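Local coordinates for protein 5-formaminoimidazole-4-carboxamide-1-(beta)-D-ribofuranosyl 5'-monophosphate synthetase (Methanocaldococcus jannaschii, PDB 2R7L) that catalyses the ATP- and formate-dependent formylation of AICAR to FAICAR in purine biosynthesis, without using folates, at residues A[65-68]-A[72-75]; A[93-98]-A[102-107]. All blocks are in the same frame, centred on the assembly; numbering follows the deposited sequence.

Reading from the N terminus, strand 63-66 runs out into a short turn, and contact 1 closes that turn when residues 72-75 fold back on residues 65-68. The chain then forms helix 76-84 and strand 87-89, and helix 93-99 follows; contact 2 closes where helix 101-106, after a tight turn, packs against it. The two loops therefore lie in series, neither nesting nor crossing, with centres about 13 Å apart. They meet through I73 and K74: CD1 of I73 lies 3.5 Å from CD1 of F95, and K74 packs on N103. Together they tie an outermost strand of the parallel four-stranded sheet to the helical pair whose first member carries S94 of the AICAR site.

Contact 1. Residues A[65-68]-A[72-75]; sequences IYVD and DIKN
V67 and D72 meet through their beta carbons, CB to CB at 4.0 Å, with the two side chains sliding past each other in opposite directions. This is the closely packed, apolar half of the contact. V67 turns CG1 beside its own backbone N (chi1 -71°), which brings that methyl close to CB of D72, while its other methyl, CG2, looks toward CG2 of I73 at 4.3 Å. The far end of I73 leads away from the strand.

The other half is polar and opens to solvent at D68. Here OD2 of D72 lies 3.2 Å from CB of D68, and a water fills in between the two residues: it accepts from N of D68 at 2.9 Å and donates to OD2 of D72 at 2.9 Å. A weak third bond runs from the same water to OD1 of D68. The two carboxylates come within 4.3 Å of each other, OD1 of D68 to OD2 of D72, and the shared water probably softens their repulsion. OD2 of D72 also accepts from the backbone N of N69, so it takes part in shaping the turn.

Beneath this turn V67 rests on I46 of strand 43-47 and on I78 of helix 76-84, and I73 bridges from I46 to F95, Y98 and C99 of helix 93-99.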
ATOM      1  N   ILE A  65      -1.958 -29.891 -11.243  1.00 47.01           N
ATOM      2  CA  ILE A  65      -1.880 -31.346 -11.383  1.00 44.45           C
ATOM      3  C   ILE A  65      -3.295 -31.894 -11.515  1.00 44.96           C
ATOM      4  O   ILE A  65      -4.000 -32.022 -10.515  1.00 45.71           O
ATOM      5  CB  ILE A  65      -1.224 -32.005 -10.159  1.00 41.19           C
ATOM      6  CG1 ILE A  65       0.175 -31.442  -9.930  1.00 36.22           C
ATOM      7  CG2 ILE A  65      -1.173 -33.518 -10.331  1.00 47.49           C
ATOM      8  CD1 ILE A  65       0.902 -32.054  -8.744  1.00 33.60           C
ATOM      9  N   TYR A  66      -3.716 -32.190 -12.742  1.00 43.55           N
ATOM     10  CA  TYR A  66      -5.046 -32.741 -12.985  1.00 47.48           C
ATOM     11  C   TYR A  66      -5.152 -34.225 -12.613  1.00 53.16           C
ATOM     12  O   TYR A  66      -4.263 -35.019 -12.918  1.00 52.13           O
ATOM     13  CB  TYR A  66      -5.448 -32.548 -14.445  1.00 41.79           C
ATOM     14  CG  TYR A  66      -5.907 -31.155 -14.773  1.00 45.87           C
ATOM     15  CD1 TYR A  66      -7.253 -30.872 -14.953  1.00 45.34           C
ATOM     16  CD2 TYR A  66      -4.995 -30.113 -14.897  1.00 47.71           C
ATOM     17  CE1 TYR A  66      -7.679 -29.593 -15.250  1.00 44.62           C
ATOM     18  CE2 TYR A  66      -5.412 -28.827 -15.188  1.00 45.18           C
ATOM     19  CZ  TYR A  66      -6.754 -28.574 -15.365  1.00 46.90           C
ATOM     20  OH  TYR A  66      -7.172 -27.297 -15.655  1.00 41.78           O
ATOM     21  N   VAL A  67      -6.244 -34.584 -11.940  1.00 56.06           N
ATOM     22  CA  VAL A  67      -6.559 -35.982 -11.648  1.00 48.45           C
ATOM     23  C   VAL A  67      -7.909 -36.340 -12.265  1.00 52.72           C
ATOM     24  O   VAL A  67      -8.719 -35.460 -12.550  1.00 49.92           O
ATOM     25  CB  VAL A  67      -6.590 -36.276 -10.133  1.00 46.75           C
ATOM     26  CG1 VAL A  67      -5.194 -36.238  -9.557  1.00 41.41           C
ATOM     27  CG2 VAL A  67      -7.515 -35.299  -9.402  1.00 41.60           C
ATOM     28  N   ASP A  68      -8.144 -37.631 -12.487  1.00 56.35           N
ATOM     29  CA  ASP A  68      -9.408 -38.080 -13.067  1.00 54.61           C
ATOM     30  C   ASP A  68     -10.564 -37.822 -12.106  1.00 42.66           C
ATOM     31  O   ASP A  68     -11.634 -37.359 -12.508  1.00 41.71           O
ATOM     32  CB  ASP A  68      -9.335 -39.564 -13.434  1.00 61.49           C
ATOM     33  CG  ASP A  68      -8.615 -39.801 -14.751  1.00 68.14           C
ATOM     34  OD1 ASP A  68      -7.830 -40.771 -14.830  1.00 69.60           O
ATOM     35  OD2 ASP A  68      -8.829 -39.014 -15.701  1.00 62.28           O
ATOM     36  N   ASP A  72      -8.062 -39.871  -6.647  1.00 53.77           N
ATOM     37  CA  ASP A  72      -6.757 -40.295  -7.157  1.00 53.64           C
ATOM     38  C   ASP A  72      -5.567 -39.667  -6.432  1.00 54.54           C
ATOM     39  O   ASP A  72      -4.441 -40.144  -6.560  1.00 54.78           O
ATOM     40  CB  ASP A  72      -6.652 -40.008  -8.654  1.00 49.27           C
ATOM     41  CG  ASP A  72      -7.667 -40.780  -9.461  1.00 53.60           C
ATOM     42  OD1 ASP A  72      -8.059 -41.882  -9.024  1.00 56.00           O
ATOM     43  OD2 ASP A  72      -8.077 -40.290 -10.533  1.00 59.52           O
ATOM     44  N   ILE A  73      -5.816 -38.606  -5.671  1.00 51.82           N
ATOM     45  CA  ILE A  73      -4.732 -37.863  -5.031  1.00 52.79           C
ATOM     46  C   ILE A  73      -3.940 -38.699  -4.026  1.00 54.31           C
ATOM     47  O   ILE A  73      -2.897 -38.267  -3.527  1.00 54.48           O
ATOM     48  CB  ILE A  73      -5.242 -36.569  -4.372  1.00 49.04           C
ATOM     49  CG1 ILE A  73      -6.002 -36.878  -3.082  1.00 50.11           C
ATOM     50  CG2 ILE A  73      -6.120 -35.811  -5.346  1.00 51.60           C
ATOM     51  CD1 ILE A  73      -6.647 -35.660  -2.447  1.00 48.26           C
ATOM     52  N   LYS A  74      -4.437 -39.896  -3.730  1.00 53.71           N
ATOM     53  CA  LYS A  74      -3.697 -40.837  -2.894  1.00 56.86           C
ATOM     54  C   LYS A  74      -2.708 -41.638  -3.743  1.00 50.05           C
ATOM     55  O   LYS A  74      -1.698 -42.121  -3.237  1.00 45.22           O
ATOM     56  CB  LYS A  74      -4.650 -41.787  -2.167  1.00 60.42           C
ATOM     57  CG  LYS A  74      -5.675 -42.432  -3.078  1.00 65.70           C
ATOM     58  CD  LYS A  74      -6.261 -43.693  -2.469  1.00 69.93           C
ATOM     59  CE  LYS A  74      -7.510 -44.119  -3.218  1.00 71.92           C
ATOM     60  NZ  LYS A  74      -7.301 -44.071  -4.691  1.00 72.21           N
ATOM     61  N   ASN A  75      -3.009 -41.766  -5.034  1.00 49.88           N
ATOM     62  CA  ASN A  75      -2.179 -42.543  -5.954  1.00 55.43           C
ATOM     63  C   ASN A  75      -0.710 -42.171  -5.881  1.00 61.10           C
ATOM     64  O   ASN A  75      -0.362 -41.002  -5.705  1.00 61.97           O
ATOM     65  CB  ASN A  75      -2.674 -42.395  -7.391  1.00 51.80           C
ATOM     66  CG  ASN A  75      -4.032 -43.017  -7.600  1.00 56.20           C
ATOM     67  OD1 ASN A  75      -4.561 -43.689  -6.716  1.00 53.62           O
ATOM     68  ND2 ASN A  75      -4.612 -42.796  -8.777  1.00 60.68           N
TER
HETATM   69  O   HOH W   1      -5.930 -39.445 -12.301  1.00 50.98           O

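Contact 2. Residues A[93-98]-A[102-107]; sequences GSFIAY and DNVENS. With AMZ (aminoimidazole 4-carboxamide ribonucleotide), chain F.
F95 and I96 on helix 93-99 receive V104 of helix 101-106 through a single methyl, CG2. That methyl lies 4.3 Å from CE2 of F95, approaching the ring obliquely, and equally 4.3 Å from CA of I96, so it sits where the ring and the helix backbone come together. The F95 side chain extends with CG anti to the backbone N (chi1 168°), bringing the end of the ring nearer the second helix. Its ring also makes an edge-to-face contact with F108; this apolar patch is buried.

No hydrogen bond joins the two segments. They are two short consecutive helices joined by a tight turn, in an N-terminal region whose parallel sheet and family assignment are consistent with a Rossmann-like fold, and helix 93-99 follows the edge strand 87-89 of that sheet.

The polar interactions involve other residues. S94 turns OG beside its own backbone N and hydrogen-bonds to phosphate oxygen OP1 of the AICAR; the modelled 2.4 Å from OG of S94 to OP1 is too short to be taken literally, so the exact length is doubtful. The same OG is hydrogen-bonded to OG of S26. Within the helix the backbone bond from N of Y98 to O of S94 measures 2.9 Å. On the second helix, D102 forms a salt bridge with R120, and ND2 of N103 bonds back to the carbonyl O of C99.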
ATOM      1  N   GLY A  93     -10.033 -29.906   4.962  1.00 48.04           N
ATOM      2  CA  GLY A  93     -11.209 -30.777   4.985  1.00 46.76           C
ATOM      3  C   GLY A  93     -11.407 -31.674   3.779  1.00 40.71           C
ATOM      4  O   GLY A  93     -11.475 -32.896   3.920  1.00 41.88           O
ATOM      5  N   SER A  94     -11.507 -31.069   2.598  1.00 38.47           N
ATOM      6  CA  SER A  94     -11.755 -31.811   1.367  1.00 40.08           C
ATOM      7  C   SER A  94     -10.604 -32.733   1.014  1.00 46.26           C
ATOM      8  O   SER A  94     -10.812 -33.776   0.394  1.00 47.05           O
ATOM      9  CB  SER A  94     -11.995 -30.865   0.190  1.00 43.39           C
ATOM     10  OG  SER A  94     -13.176 -30.116   0.362  1.00 46.32           O
ATOM     11  N   PHE A  95      -9.390 -32.334   1.386  1.00 45.59           N
ATOM     12  CA  PHE A  95      -8.211 -33.121   1.067  1.00 43.47           C
ATOM     13  C   PHE A  95      -8.180 -34.403   1.884  1.00 44.52           C
ATOM     14  O   PHE A  95      -7.973 -35.489   1.344  1.00 43.87           O
ATOM     15  CB  PHE A  95      -6.928 -32.328   1.311  1.00 37.68           C
ATOM     16  CG  PHE A  95      -5.689 -33.175   1.270  1.00 32.67           C
ATOM     17  CD1 PHE A  95      -5.213 -33.666   0.061  1.00 37.55           C
ATOM     18  CD2 PHE A  95      -5.015 -33.499   2.434  1.00 31.95           C
ATOM     19  CE1 PHE A  95      -4.085 -34.455   0.014  1.00 35.00           C
ATOM     20  CE2 PHE A  95      -3.887 -34.292   2.399  1.00 36.96           C
ATOM     21  CZ  PHE A  95      -3.418 -34.768   1.186  1.00 38.58           C
ATOM     22  N   ILE A  96      -8.369 -34.265   3.191  1.00 43.15           N
ATOM     23  CA  ILE A  96      -8.395 -35.414   4.079  1.00 45.87           C
ATOM     24  C   ILE A  96      -9.509 -36.382   3.677  1.00 49.73           C
ATOM     25  O   ILE A  96      -9.324 -37.600   3.702  1.00 52.36           O
ATOM     26  CB  ILE A  96      -8.541 -34.974   5.539  1.00 44.53           C
ATOM     27  CG1 ILE A  96      -7.373 -34.062   5.915  1.00 40.77           C
ATOM     28  CG2 ILE A  96      -8.592 -36.181   6.460  1.00 43.42           C
ATOM     29  CD1 ILE A  96      -7.515 -33.390   7.266  1.00 43.12           C
ATOM     30  N   ALA A  97     -10.649 -35.836   3.265  1.00 47.13           N
ATOM     31  CA  ALA A  97     -11.783 -36.650   2.843  1.00 46.96           C
ATOM     32  C   ALA A  97     -11.515 -37.407   1.548  1.00 47.49           C
ATOM     33  O   ALA A  97     -11.701 -38.621   1.490  1.00 45.01           O
ATOM     34  CB  ALA A  97     -13.039 -35.799   2.706  1.00 38.10           C
ATOM     35  N   TYR A  98     -11.095 -36.690   0.509  1.00 45.02           N
ATOM     36  CA  TYR A  98     -10.891 -37.295  -0.807  1.00 44.56           C
ATOM     37  C   TYR A  98      -9.689 -38.238  -0.835  1.00 50.06           C
ATOM     38  O   TYR A  98      -9.672 -39.218  -1.582  1.00 53.83           O
ATOM     39  CB  TYR A  98     -10.712 -36.221  -1.873  1.00 51.22           C
ATOM     40  CG  TYR A  98     -11.993 -35.663  -2.449  1.00 50.34           C
ATOM     41  CD1 TYR A  98     -12.334 -34.326  -2.271  1.00 50.12           C
ATOM     42  CD2 TYR A  98     -12.848 -36.461  -3.196  1.00 47.41           C
ATOM     43  CE1 TYR A  98     -13.493 -33.804  -2.810  1.00 49.19           C
ATOM     44  CE2 TYR A  98     -14.013 -35.947  -3.740  1.00 50.12           C
ATOM     45  CZ  TYR A  98     -14.329 -34.617  -3.541  1.00 51.64           C
ATOM     46  OH  TYR A  98     -15.483 -34.097  -4.077  1.00 57.29           O
ATOM     47  N   ASP A 102      -6.967 -42.493   6.519  1.00 57.66           N
ATOM     48  CA  ASP A 102      -6.047 -43.596   6.759  1.00 58.49           C
ATOM     49  C   ASP A 102      -4.880 -43.530   5.782  1.00 53.31           C
ATOM     50  O   ASP A 102      -3.724 -43.651   6.183  1.00 46.70           O
ATOM     51  CB  ASP A 102      -6.768 -44.943   6.684  1.00 69.34           C
ATOM     52  CG  ASP A 102      -7.455 -45.306   7.992  1.00 78.64           C
ATOM     53  OD1 ASP A 102      -7.069 -44.749   9.044  1.00 83.75           O
ATOM     54  OD2 ASP A 102      -8.376 -46.148   7.972  1.00 84.72           O
ATOM     55  N   ASN A 103      -5.191 -43.322   4.505  1.00 47.97           N
ATOM     56  CA  ASN A 103      -4.172 -43.044   3.504  1.00 50.90           C
ATOM     57  C   ASN A 103      -3.301 -41.842   3.883  1.00 52.24           C
ATOM     58  O   ASN A 103      -2.118 -41.809   3.561  1.00 57.65           O
ATOM     59  CB  ASN A 103      -4.813 -42.796   2.140  1.00 52.08           C
ATOM     60  CG  ASN A 103      -5.479 -44.033   1.572  1.00 57.26           C
ATOM     61  OD1 ASN A 103      -5.149 -45.161   1.945  1.00 60.90           O
ATOM     62  ND2 ASN A 103      -6.418 -43.828   0.654  1.00 56.50           N
ATOM     63  N   VAL A 104      -3.885 -40.861   4.569  1.00 52.12           N
ATOM     64  CA  VAL A 104      -3.144 -39.673   4.988  1.00 45.90           C
ATOM     65  C   VAL A 104      -2.162 -40.007   6.104  1.00 52.49           C
ATOM     66  O   VAL A 104      -1.062 -39.457   6.155  1.00 58.70           O
ATOM     67  CB  VAL A 104      -4.078 -38.530   5.468  1.00 42.64           C
ATOM     68  CG1 VAL A 104      -3.270 -37.422   6.121  1.00 45.37           C
ATOM     69  CG2 VAL A 104      -4.901 -37.971   4.317  1.00 40.76           C
ATOM     70  N   GLU A 105      -2.552 -40.913   6.993  1.00 50.98           N
ATOM     71  CA  GLU A 105      -1.739 -41.203   8.177  1.00 49.58           C
ATOM     72  C   GLU A 105      -0.537 -42.101   7.887  1.00 45.56           C
ATOM     73  O   GLU A 105       0.452 -42.058   8.622  1.00 45.39           O
ATOM     74  CB  GLU A 105      -2.586 -41.823   9.294  1.00 50.21           C
ATOM     75  CG  GLU A 105      -3.716 -40.940   9.803  1.00 55.14           C
ATOM     76  CD  GLU A 105      -3.223 -39.750  10.600  1.00 57.69           C
ATOM     77  OE1 GLU A 105      -2.240 -39.899  11.354  1.00 65.15           O
ATOM     78  OE2 GLU A 105      -3.825 -38.663  10.480  1.00 59.20           O
ATOM     79  N   ASN A 106      -0.619 -42.911   6.831  1.00 46.79           N
ATOM     80  CA  ASN A 106       0.444 -43.882   6.546  1.00 57.03           C
ATOM     81  C   ASN A 106       0.646 -44.315   5.082  1.00 59.03           C
ATOM     82  O   ASN A 106       1.360 -45.278   4.811  1.00 65.66           O
ATOM     83  CB  ASN A 106       0.311 -45.113   7.457  1.00 60.21           C
ATOM     84  CG  ASN A 106      -1.135 -45.527   7.685  1.00 59.63           C
ATOM     85  OD1 ASN A 106      -1.885 -45.775   6.738  1.00 60.32           O
ATOM     86  ND2 ASN A 106      -1.526 -45.622   8.954  1.00 56.95           N
ATOM     87  N   SER A 107       0.042 -43.599   4.142  1.00 60.41           N
ATOM     88  CA  SER A 107       0.207 -43.919   2.727  1.00 56.57           C
ATOM     89  C   SER A 107       0.581 -42.688   1.889  1.00 60.27           C
ATOM     90  O   SER A 107       0.975 -42.816   0.729  1.00 58.52           O
ATOM     91  CB  SER A 107      -1.067 -44.575   2.189  1.00 60.65           C
ATOM     92  OG  SER A 107      -1.098 -44.590   0.771  1.00 59.58           O
TER
HETATM   93  O5  AMZ F 401     -17.484 -22.909   4.622  1.00 35.53           O
HETATM   94  C6  AMZ F 401     -17.390 -23.733   5.535  1.00 33.97           C
HETATM   95  N2  AMZ F 401     -17.565 -23.451   6.823  1.00 26.89           N
HETATM   96  C3A AMZ F 401     -17.070 -25.188   5.234  1.00 27.91           C
HETATM   97  C7A AMZ F 401     -17.051 -26.240   6.133  1.00 31.41           C
HETATM   98  N3  AMZ F 401     -17.300 -26.195   7.443  1.00 25.65           N
HETATM   99  N1  AMZ F 401     -16.776 -25.667   4.032  1.00 32.69           N
HETATM  100  C5  AMZ F 401     -16.570 -26.984   4.174  1.00 26.94           C
HETATM  101  N   AMZ F 401     -16.739 -27.330   5.455  1.00 35.75           N
HETATM  102  C1  AMZ F 401     -16.587 -28.693   6.020  1.00 40.42           C
HETATM  103  C2  AMZ F 401     -17.878 -29.509   5.957  1.00 42.31           C
HETATM  104  C3  AMZ F 401     -17.669 -30.413   4.757  1.00 45.06           C
HETATM  105  O2  AMZ F 401     -18.271 -31.681   5.011  1.00 52.16           O
HETATM  106  O1  AMZ F 401     -17.956 -30.294   7.153  1.00 50.91           O
HETATM  107  O   AMZ F 401     -15.630 -29.332   5.159  1.00 38.43           O
HETATM  108  C   AMZ F 401     -16.154 -30.594   4.735  1.00 48.29           C
HETATM  109  C4  AMZ F 401     -15.622 -30.836   3.309  1.00 41.52           C
HETATM  110  O3  AMZ F 401     -16.011 -29.767   2.452  1.00 32.80           O
HETATM  111  P   AMZ F 401     -16.537 -30.083   0.994  1.00 35.93           P
HETATM  112  OP1 AMZ F 401     -15.525 -30.678   0.083  1.00 38.70           O
HETATM  113  O4  AMZ F 401     -17.798 -31.068   1.146  1.00 41.19           O
HETATM  114  OP2 AMZ F 401     -17.118 -28.698   0.386  1.00 34.79           O